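Local coordinates for protein tryptophan synthase alpha-subunit (PDB 1GEQ) that catalyses, as the alpha subunit of tryptophan synthase, the aldol cleavage of indoleglycerol phosphate to indole and glyceraldehyde 3-phosphate, at residues 120-125 and 153-158; 124-129 and 136-141; 147-152 and 180-185; 184-187 and 193-196. All coordinates share one frame; numbering follows the deposited sequence.

The four contacts show how a TIM barrel is built by repeating two kinds of packing, helix on neighbouring helix and helix on strand. Contacts 1 and 2, with centres 4 Å apart, share helix 122-132, which meets helix 146-155 in the first and strand 135-140 in the second. Contacts 3 and 4, 7 Å apart, use helix 177-189 likewise, against helix 146-155 and strand 194-197. Contact 2 lies 16 Å from contact 3 between centres, yet they touch where Ile152 CG2 comes within 3.5 Å of Phe138 CB. The side chains of Phe138 and Val194 lie about 11 and 10 Å from that of catalytic Glu36.

Contact 1 of 4, residues 120-125 and 153-158; sequences FHAKEF and DDMTTG
Two consecutive outer helices of the TIM barrel, 122-132 and 146-155, meet where Met155 reaches across to Ala122 and Lys123. The contact is small, burying 115 Å² in all, and it joins the first turn of one helix to the last turn of the other. Its closest pair of CA atoms, those of Lys123 and Met155, is 8.0 Å apart, a gap that the long methionine side chain spans. With chi2 extended (-172°), Met155 carries SD out to the neighbouring helix; the turn beyond it, about the CG-SD bond, places only the terminal methyl CE. There the SD atom of Met155 lies 4.2 Å from CB of Ala122, an apolar contact on the buried side. On the exposed side the end of the Lys123 side chain comes in toward the sulfur, and its CE is the nearest atom.

The helix ends are organised by bonds of their own. His121 stands at the N-cap of helix 122-132, and its carbonyl oxygen takes the amide of Phe125 at 2.8 Å, N to O. At the other end, Thr156 is the first residue to leave helical geometry, and its hydroxyl bonds back to Ile152 O. Just beyond it, OG1 of Thr157 is hydrogen-bonded to the amide of Thr136, tying the end of this segment to strand 135-140, while the carboxylate of Asp153 engages the amides of Arg191 and Asn192 in the loop after helix 177-189. The thioether itself is flanked from the solvent side by CE of Lys123, 4.2 Å from SD of Met155.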
# COMPACT_ATOMS: atom_id res chain seq x y z
N PHE A 120 -6.52 18.53 -9.05
CA PHE A 120 -5.93 19.85 -9.24
C PHE A 120 -4.90 20.21 -8.17
O PHE A 120 -4.67 21.38 -7.87
CB PHE A 120 -7.02 20.93 -9.28
CG PHE A 120 -7.54 21.21 -10.66
CD1 PHE A 120 -7.36 22.47 -11.23
CD2 PHE A 120 -8.17 20.22 -11.41
CE1 PHE A 120 -7.81 22.73 -12.53
CE2 PHE A 120 -8.62 20.47 -12.70
CZ PHE A 120 -8.44 21.73 -13.26
N HIS A 121 -4.28 19.18 -7.60
CA HIS A 121 -3.25 19.36 -6.58
C HIS A 121 -2.12 18.38 -6.86
O HIS A 121 -1.03 18.50 -6.29
CB HIS A 121 -3.84 19.08 -5.19
CG HIS A 121 -4.62 20.23 -4.62
ND1 HIS A 121 -5.49 20.08 -3.56
CD2 HIS A 121 -4.65 21.54 -4.95
CE1 HIS A 121 -6.02 21.26 -3.27
NE2 HIS A 121 -5.52 22.16 -4.10
N ALA A 122 -2.38 17.43 -7.75
CA ALA A 122 -1.40 16.42 -8.12
C ALA A 122 -0.07 17.01 -8.55
O ALA A 122 0.99 16.57 -8.10
CB ALA A 122 -1.97 15.54 -9.22
N LYS A 123 -0.12 18.01 -9.43
CA LYS A 123 1.10 18.65 -9.92
C LYS A 123 1.92 19.25 -8.79
O LYS A 123 3.12 19.00 -8.68
CB LYS A 123 0.75 19.73 -10.94
CG LYS A 123 0.25 19.18 -12.26
CD LYS A 123 1.37 18.47 -13.00
CE LYS A 123 0.90 17.83 -14.29
NZ LYS A 123 2.04 17.23 -15.05
N GLU A 124 1.27 20.05 -7.94
CA GLU A 124 1.94 20.68 -6.81
C GLU A 124 2.54 19.60 -5.92
O GLU A 124 3.70 19.67 -5.53
CB GLU A 124 0.94 21.50 -6.00
CG GLU A 124 1.54 22.19 -4.79
CD GLU A 124 0.49 22.66 -3.81
OE1 GLU A 124 -0.17 21.80 -3.17
OE2 GLU A 124 0.31 23.88 -3.67
N PHE A 125 1.72 18.61 -5.60
CA PHE A 125 2.15 17.51 -4.74
C PHE A 125 3.40 16.81 -5.26
O PHE A 125 4.37 16.63 -4.52
CB PHE A 125 1.02 16.49 -4.59
CG PHE A 125 1.34 15.40 -3.62
CD1 PHE A 125 1.38 15.65 -2.25
CD2 PHE A 125 1.68 14.13 -4.08
CE1 PHE A 125 1.74 14.65 -1.35
CE2 PHE A 125 2.05 13.13 -3.18
CZ PHE A 125 2.08 13.39 -1.82
N ASP A 153 1.20 7.64 -15.20
CA ASP A 153 2.52 7.04 -15.34
C ASP A 153 3.61 8.11 -15.42
O ASP A 153 4.69 7.93 -14.86
CB ASP A 153 2.58 6.14 -16.59
CG ASP A 153 3.89 5.36 -16.69
OD1 ASP A 153 4.59 5.49 -17.72
OD2 ASP A 153 4.21 4.61 -15.74
N ASP A 154 3.34 9.22 -16.11
CA ASP A 154 4.33 10.29 -16.23
C ASP A 154 4.62 11.02 -14.92
O ASP A 154 5.70 11.56 -14.74
CB ASP A 154 3.90 11.33 -17.28
CG ASP A 154 3.95 10.80 -18.70
OD1 ASP A 154 4.74 9.86 -18.97
OD2 ASP A 154 3.22 11.33 -19.55
N MET A 155 3.65 11.05 -14.01
CA MET A 155 3.87 11.72 -12.73
C MET A 155 4.41 10.76 -11.68
O MET A 155 4.84 11.19 -10.61
CB MET A 155 2.56 12.33 -12.22
CG MET A 155 1.92 13.35 -13.13
SD MET A 155 0.54 14.13 -12.28
CE MET A 155 -0.60 12.74 -12.11
N THR A 156 4.37 9.47 -11.97
CA THR A 156 4.81 8.46 -11.02
C THR A 156 6.32 8.22 -10.98
O THR A 156 6.93 7.98 -12.02
CB THR A 156 4.12 7.11 -11.29
OG1 THR A 156 2.70 7.26 -11.14
CG2 THR A 156 4.65 6.05 -10.34
N THR A 157 6.90 8.25 -9.78
CA THR A 157 8.32 7.99 -9.63
C THR A 157 8.55 6.71 -8.83
O THR A 157 9.67 6.19 -8.78
CB THR A 157 9.08 9.18 -8.96
OG1 THR A 157 8.53 9.44 -7.66
CG2 THR A 157 8.95 10.45 -9.81
N GLY A 158 7.49 6.19 -8.20
CA GLY A 158 7.60 4.96 -7.42
C GLY A 158 7.10 3.76 -8.22
O GLY A 158 7.90 2.96 -8.71

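Contact 2 of 4, residues 124-129 and 136-141; sequences EFTEIA and TVFLAA
The aromatic ring of Phe138 receives the methyl of Thr126 at its edge, near the ring plane, within a right-handed beta-alpha-beta unit of the TIM barrel formed by strand 111-114, helix 122-132 and strand 135-140. Thr126 CG2 sits 3.5 Å from CZ of Phe138, and the two side chains cross at about a right angle. The second ring, that of Phe125, has Thr136 CG2 obliquely beside it, the nearest ring atom being CE2 at 4.5 Å.

Helix and strand run nearly antiparallel, at 153°, with their local axes 10.2 Å apart. Small side chains fill the space at the end where they come closest: the CA atoms of Thr126 and Thr136 are 6.9 Å apart. Both threonines hold CG2 anti to the carbonyl carbon, and each presents this methyl to the partner segment while its hydroxyl bonds to another group. Thr126 OG1 hydrogen-bonds to Lys123 O of its own helix, and Thr136 OG1 to Met155 O at the end of helix 146-155, so each buried or half-buried polar atom is satisfied beside an apolar interface. Met155 and Ile152 of that helix also pack against Phe138, whereas Phe125 reaches Val97 and Leu101 of helix 97-107. The methyl of Thr136 rests on Ala129, with CG2 of Thr136 3.7 Å from CB of Ala129.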
# COMPACT_ATOMS: atom_id res chain seq x y z
N GLU A 124 1.27 20.05 -7.94
CA GLU A 124 1.94 20.68 -6.81
C GLU A 124 2.54 19.60 -5.92
O GLU A 124 3.70 19.67 -5.53
CB GLU A 124 0.94 21.50 -6.00
CG GLU A 124 1.54 22.19 -4.79
CD GLU A 124 0.49 22.66 -3.81
OE1 GLU A 124 -0.17 21.80 -3.17
OE2 GLU A 124 0.31 23.88 -3.67
N PHE A 125 1.72 18.61 -5.60
CA PHE A 125 2.15 17.51 -4.74
C PHE A 125 3.40 16.81 -5.26
O PHE A 125 4.37 16.63 -4.52
CB PHE A 125 1.02 16.49 -4.59
CG PHE A 125 1.34 15.40 -3.62
CD1 PHE A 125 1.38 15.65 -2.25
CD2 PHE A 125 1.68 14.13 -4.08
CE1 PHE A 125 1.74 14.65 -1.35
CE2 PHE A 125 2.05 13.13 -3.18
CZ PHE A 125 2.08 13.39 -1.82
N THR A 126 3.38 16.41 -6.53
CA THR A 126 4.51 15.72 -7.13
C THR A 126 5.78 16.56 -7.09
O THR A 126 6.89 16.03 -6.98
CB THR A 126 4.23 15.35 -8.61
OG1 THR A 126 3.98 16.54 -9.36
CG2 THR A 126 3.02 14.43 -8.70
N GLU A 127 5.61 17.87 -7.17
CA GLU A 127 6.72 18.81 -7.14
C GLU A 127 7.43 18.76 -5.79
O GLU A 127 8.65 18.60 -5.72
CB GLU A 127 6.19 20.23 -7.38
CG GLU A 127 7.22 21.32 -7.23
CD GLU A 127 6.63 22.71 -7.40
OE1 GLU A 127 6.15 23.03 -8.51
OE2 GLU A 127 6.63 23.48 -6.41
N ILE A 128 6.64 18.90 -4.73
CA ILE A 128 7.16 18.89 -3.37
C ILE A 128 7.72 17.52 -2.98
O ILE A 128 8.74 17.44 -2.29
CB ILE A 128 6.04 19.28 -2.40
CG1 ILE A 128 5.49 20.66 -2.78
CG2 ILE A 128 6.55 19.28 -0.97
CD1 ILE A 128 4.13 20.97 -2.20
N ALA A 129 7.05 16.46 -3.41
CA ALA A 129 7.49 15.11 -3.10
C ALA A 129 8.92 14.93 -3.62
O ALA A 129 9.79 14.43 -2.92
CB ALA A 129 6.57 14.09 -3.76
N THR A 136 6.61 8.95 -5.60
CA THR A 136 5.16 8.99 -5.70
C THR A 136 4.55 7.70 -6.22
O THR A 136 5.09 7.06 -7.12
CB THR A 136 4.69 10.14 -6.61
OG1 THR A 136 5.28 9.99 -7.90
CG2 THR A 136 5.09 11.50 -6.02
N VAL A 137 3.42 7.33 -5.63
CA VAL A 137 2.67 6.16 -6.05
C VAL A 137 1.26 6.67 -6.31
O VAL A 137 0.68 7.35 -5.46
CB VAL A 137 2.61 5.09 -4.93
CG1 VAL A 137 1.79 3.89 -5.39
CG2 VAL A 137 4.00 4.67 -4.55
N PHE A 138 0.72 6.38 -7.49
CA PHE A 138 -0.63 6.80 -7.84
C PHE A 138 -1.45 5.57 -8.17
O PHE A 138 -0.93 4.58 -8.67
CB PHE A 138 -0.63 7.74 -9.05
CG PHE A 138 -0.10 9.10 -8.75
CD1 PHE A 138 1.23 9.42 -9.01
CD2 PHE A 138 -0.93 10.07 -8.18
CE1 PHE A 138 1.73 10.69 -8.72
CE2 PHE A 138 -0.43 11.35 -7.88
CZ PHE A 138 0.90 11.65 -8.16
N LEU A 139 -2.75 5.64 -7.90
CA LEU A 139 -3.59 4.50 -8.17
C LEU A 139 -4.48 4.69 -9.39
O LEU A 139 -4.73 5.81 -9.84
CB LEU A 139 -4.43 4.15 -6.93
CG LEU A 139 -5.68 4.94 -6.57
CD1 LEU A 139 -6.83 4.47 -7.44
CD2 LEU A 139 -6.01 4.70 -5.10
N ALA A 140 -4.92 3.56 -9.94
CA ALA A 140 -5.79 3.56 -11.10
C ALA A 140 -6.77 2.43 -10.87
O ALA A 140 -6.39 1.35 -10.40
CB ALA A 140 -4.97 3.34 -12.39
N ALA A 141 -8.04 2.69 -11.17
CA ALA A 141 -9.10 1.71 -11.00
C ALA A 141 -9.53 1.28 -12.40
O ALA A 141 -9.06 1.84 -13.39
CB ALA A 141 -10.28 2.34 -10.25

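Contact 3 of 4, residues 147-152 and 180-185; sequences ERLKVI and YDLLRR
A leucine pair, Leu149 with Leu182, joins neighbouring helices 146-155 and 177-189 of the TIM-barrel shell, beside a salt-bridge network on the second helix. The meeting is between branch ends: CD1 of Leu149 lies 4.3 Å from CD2 of Leu182. The same CD1 also approaches the guanidinium of Arg185 obliquely, 4.4 Å from NH2, so one methyl serves two partners a helical turn apart.

The arginine is held in place by its own helix. Its chain bends at chi3 (44°), and NH1 of Arg185 bonds to OD1 of Asp181 at 2.6 Å. This bond is fairly straight, with an N-H...O angle of 158°; the acceptor lies close to the guanidinium plane and is met nearly along its C-O axis. Leu182 CD2 stands over one face of that guanidinium, towards its rim. The other oxygen of Asp181 is taken by Arg184, whose NH1 lies 2.6 Å from OD2 and comes in from above the carboxylate plane, 38° out of it; NH2 adds a weak bond. One carboxylate thus carries two arginines, one on each oxygen, which probably favours its ionised form and restrains how far either guanidinium can swing. A long, weak ion pair also links Arg185 NE to Asp146.

Beneath the helices, Leu149 packs on Ala140 of strand 135-140 and Leu182 on Leu162 of strand 159-163, so the pair bridges the groove between two helices above the two adjacent strands they cover.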
# COMPACT_ATOMS: atom_id res chain seq x y z
N GLU A 147 -5.78 7.18 -21.69
CA GLU A 147 -5.18 8.51 -21.68
C GLU A 147 -4.79 8.94 -20.28
O GLU A 147 -3.73 9.54 -20.09
CB GLU A 147 -6.14 9.53 -22.29
CG GLU A 147 -6.81 9.06 -23.57
CD GLU A 147 -7.94 8.10 -23.29
OE1 GLU A 147 -8.93 8.52 -22.66
OE2 GLU A 147 -7.84 6.91 -23.67
N ARG A 148 -5.64 8.65 -19.30
CA ARG A 148 -5.33 9.03 -17.92
C ARG A 148 -4.22 8.15 -17.34
O ARG A 148 -3.44 8.60 -16.52
CB ARG A 148 -6.58 8.95 -17.04
CG ARG A 148 -6.51 9.86 -15.82
CD ARG A 148 -7.63 9.58 -14.81
NE ARG A 148 -8.97 9.55 -15.39
CZ ARG A 148 -9.59 10.60 -15.93
NH1 ARG A 148 -9.00 11.78 -15.98
NH2 ARG A 148 -10.82 10.45 -16.42
N LEU A 149 -4.18 6.88 -17.74
CA LEU A 149 -3.12 5.99 -17.26
C LEU A 149 -1.76 6.55 -17.67
O LEU A 149 -0.79 6.46 -16.92
CB LEU A 149 -3.29 4.58 -17.84
CG LEU A 149 -4.07 3.57 -16.99
CD1 LEU A 149 -4.30 2.29 -17.78
CD2 LEU A 149 -3.30 3.27 -15.71
N LYS A 150 -1.69 7.13 -18.87
CA LYS A 150 -0.45 7.69 -19.37
C LYS A 150 -0.02 8.88 -18.52
O LYS A 150 1.15 9.01 -18.17
CB LYS A 150 -0.60 8.14 -20.82
CG LYS A 150 -1.14 7.09 -21.75
CD LYS A 150 -1.18 7.61 -23.17
CE LYS A 150 -2.32 6.97 -23.93
NZ LYS A 150 -2.28 5.48 -23.85
N VAL A 151 -0.97 9.75 -18.21
CA VAL A 151 -0.66 10.92 -17.39
C VAL A 151 -0.16 10.49 -16.03
O VAL A 151 0.84 10.99 -15.53
CB VAL A 151 -1.91 11.82 -17.22
CG1 VAL A 151 -1.60 12.95 -16.25
CG2 VAL A 151 -2.32 12.39 -18.58
N ILE A 152 -0.87 9.54 -15.43
CA ILE A 152 -0.49 9.03 -14.12
C ILE A 152 0.92 8.44 -14.17
O ILE A 152 1.74 8.70 -13.29
CB ILE A 152 -1.47 7.93 -13.65
CG1 ILE A 152 -2.79 8.59 -13.24
CG2 ILE A 152 -0.88 7.15 -12.48
CD1 ILE A 152 -3.94 7.62 -13.13
N TYR A 180 -8.34 -7.78 -14.75
CA TYR A 180 -7.33 -8.30 -15.66
C TYR A 180 -7.19 -7.34 -16.84
O TYR A 180 -6.09 -7.14 -17.36
CB TYR A 180 -7.72 -9.69 -16.18
CG TYR A 180 -7.38 -10.81 -15.23
CD1 TYR A 180 -8.37 -11.48 -14.51
CD2 TYR A 180 -6.07 -11.23 -15.07
CE1 TYR A 180 -8.07 -12.52 -13.65
CE2 TYR A 180 -5.74 -12.28 -14.20
CZ TYR A 180 -6.75 -12.92 -13.50
OH TYR A 180 -6.44 -13.97 -12.66
N ASP A 181 -8.31 -6.76 -17.27
CA ASP A 181 -8.30 -5.83 -18.39
C ASP A 181 -7.47 -4.60 -18.03
O ASP A 181 -6.70 -4.10 -18.85
CB ASP A 181 -9.72 -5.39 -18.76
CG ASP A 181 -9.74 -4.34 -19.86
OD1 ASP A 181 -9.90 -3.14 -19.55
OD2 ASP A 181 -9.57 -4.72 -21.04
N LEU A 182 -7.64 -4.13 -16.81
CA LEU A 182 -6.92 -2.95 -16.34
C LEU A 182 -5.41 -3.25 -16.36
O LEU A 182 -4.61 -2.41 -16.76
CB LEU A 182 -7.35 -2.61 -14.91
CG LEU A 182 -7.12 -1.20 -14.36
CD1 LEU A 182 -6.90 -1.28 -12.85
CD2 LEU A 182 -5.97 -0.53 -15.02
N LEU A 183 -5.04 -4.44 -15.91
CA LEU A 183 -3.63 -4.84 -15.89
C LEU A 183 -3.05 -4.92 -17.31
O LEU A 183 -1.97 -4.41 -17.58
CB LEU A 183 -3.48 -6.20 -15.19
CG LEU A 183 -2.08 -6.85 -15.20
CD1 LEU A 183 -1.04 -5.90 -14.61
CD2 LEU A 183 -2.16 -8.14 -14.43
N ARG A 184 -3.79 -5.56 -18.21
CA ARG A 184 -3.36 -5.69 -19.60
C ARG A 184 -3.09 -4.32 -20.20
O ARG A 184 -2.04 -4.08 -20.80
CB ARG A 184 -4.44 -6.40 -20.43
CG ARG A 184 -3.95 -6.80 -21.82
CD ARG A 184 -5.10 -7.05 -22.79
NE ARG A 184 -5.73 -5.80 -23.22
CZ ARG A 184 -6.95 -5.41 -22.88
NH1 ARG A 184 -7.70 -6.17 -22.09
NH2 ARG A 184 -7.42 -4.25 -23.32
N ARG A 185 -4.05 -3.42 -20.05
CA ARG A 185 -3.95 -2.05 -20.56
C ARG A 185 -2.76 -1.33 -19.93
O ARG A 185 -2.00 -0.65 -20.63
CB ARG A 185 -5.25 -1.28 -20.26
CG ARG A 185 -6.37 -1.54 -21.28
CD ARG A 185 -7.75 -1.27 -20.70
NE ARG A 185 -7.80 -0.04 -19.92
CZ ARG A 185 -8.52 0.11 -18.82
NH1 ARG A 185 -9.25 -0.90 -18.35
NH2 ARG A 185 -8.53 1.26 -18.17

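Contact 4 of 4, residues 184-187 and 193-196; sequences RRAK and KVAV
Helix 177-189 approaches strand 194-197 with the CA atoms of Lys187 and Val194 7.6 Å apart, the closest CA pair between these segments of the TIM barrel. Val194 points toward the helix and does all the touching from the strand side through one branch. With chi1 at 173°, CG1 lies opposite the backbone nitrogen, and CG2 is the methyl that meets the helix: it is 4.4 Å from CB of Ala186 and 4.3 Å from CD of Lys187. The two helix residues therefore offer quite different surfaces to one methyl, a short buried stub and the middle of a long aliphatic chain.

Lys187 is curled rather than extended, all four of its torsions turning the same way, and the bend brings one methylene, CD, against the valine methyl. Its ammonium group goes past the contact to a hydrogen bond with Gly213 O, which ties a charged tip to the loop before strand 216-219. The area buried is modest, 94 Å² over both sides.

Val194 also uses its backbone: its amide bonds to Asn215 OD1, and the strand pairs with Gly216 on one side and with Val160 and Leu162 of strand 159-163 on the other. Ala186 and Val194 both rest on Leu162, so the contact closes the beta-alpha-beta unit in which helix 177-189 links strand 159-163 to its parallel neighbour, strand 194-197.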
# COMPACT_ATOMS: atom_id res chain seq x y z
N ARG A 184 -3.79 -5.56 -18.21
CA ARG A 184 -3.36 -5.69 -19.60
C ARG A 184 -3.09 -4.32 -20.20
O ARG A 184 -2.04 -4.08 -20.80
CB ARG A 184 -4.44 -6.40 -20.43
CG ARG A 184 -3.95 -6.80 -21.82
CD ARG A 184 -5.10 -7.05 -22.79
NE ARG A 184 -5.73 -5.80 -23.22
CZ ARG A 184 -6.95 -5.41 -22.88
NH1 ARG A 184 -7.70 -6.17 -22.09
NH2 ARG A 184 -7.42 -4.25 -23.32
N ARG A 185 -4.05 -3.42 -20.05
CA ARG A 185 -3.95 -2.05 -20.56
C ARG A 185 -2.76 -1.33 -19.93
O ARG A 185 -2.00 -0.65 -20.63
CB ARG A 185 -5.25 -1.28 -20.26
CG ARG A 185 -6.37 -1.54 -21.28
CD ARG A 185 -7.75 -1.27 -20.70
NE ARG A 185 -7.80 -0.04 -19.92
CZ ARG A 185 -8.52 0.11 -18.82
NH1 ARG A 185 -9.25 -0.90 -18.35
NH2 ARG A 185 -8.53 1.26 -18.17
N ALA A 186 -2.60 -1.47 -18.62
CA ALA A 186 -1.51 -0.81 -17.93
C ALA A 186 -0.12 -1.23 -18.44
O ALA A 186 0.74 -0.39 -18.65
CB ALA A 186 -1.62 -1.05 -16.43
N LYS A 187 0.08 -2.53 -18.63
CA LYS A 187 1.37 -3.04 -19.09
C LYS A 187 1.69 -2.54 -20.50
O LYS A 187 2.84 -2.50 -20.91
CB LYS A 187 1.40 -4.58 -19.07
CG LYS A 187 1.25 -5.20 -17.67
CD LYS A 187 2.14 -4.50 -16.63
CE LYS A 187 3.58 -4.35 -17.10
NZ LYS A 187 4.43 -5.55 -16.92
N LYS A 193 6.93 0.37 -13.02
CA LYS A 193 6.51 -0.97 -12.65
C LYS A 193 5.08 -0.83 -12.14
O LYS A 193 4.67 0.26 -11.73
CB LYS A 193 7.40 -1.54 -11.54
CG LYS A 193 8.83 -1.83 -11.99
CD LYS A 193 9.55 -2.69 -10.97
CE LYS A 193 10.92 -3.14 -11.50
NZ LYS A 193 11.43 -4.33 -10.74
N VAL A 194 4.33 -1.92 -12.17
CA VAL A 194 2.94 -1.91 -11.73
C VAL A 194 2.73 -2.96 -10.65
O VAL A 194 3.24 -4.07 -10.75
CB VAL A 194 1.97 -2.22 -12.91
CG1 VAL A 194 0.56 -2.38 -12.41
CG2 VAL A 194 2.04 -1.11 -13.95
N ALA A 195 1.98 -2.59 -9.62
CA ALA A 195 1.65 -3.52 -8.54
C ALA A 195 0.12 -3.56 -8.56
O ALA A 195 -0.53 -2.55 -8.88
CB ALA A 195 2.16 -2.99 -7.20
N VAL A 196 -0.46 -4.71 -8.25
CA VAL A 196 -1.91 -4.84 -8.26
C VAL A 196 -2.46 -5.24 -6.89
O VAL A 196 -1.87 -6.04 -6.17
CB VAL A 196 -2.38 -5.90 -9.28
CG1 VAL A 196 -1.95 -5.51 -10.69
CG2 VAL A 196 -1.79 -7.28 -8.90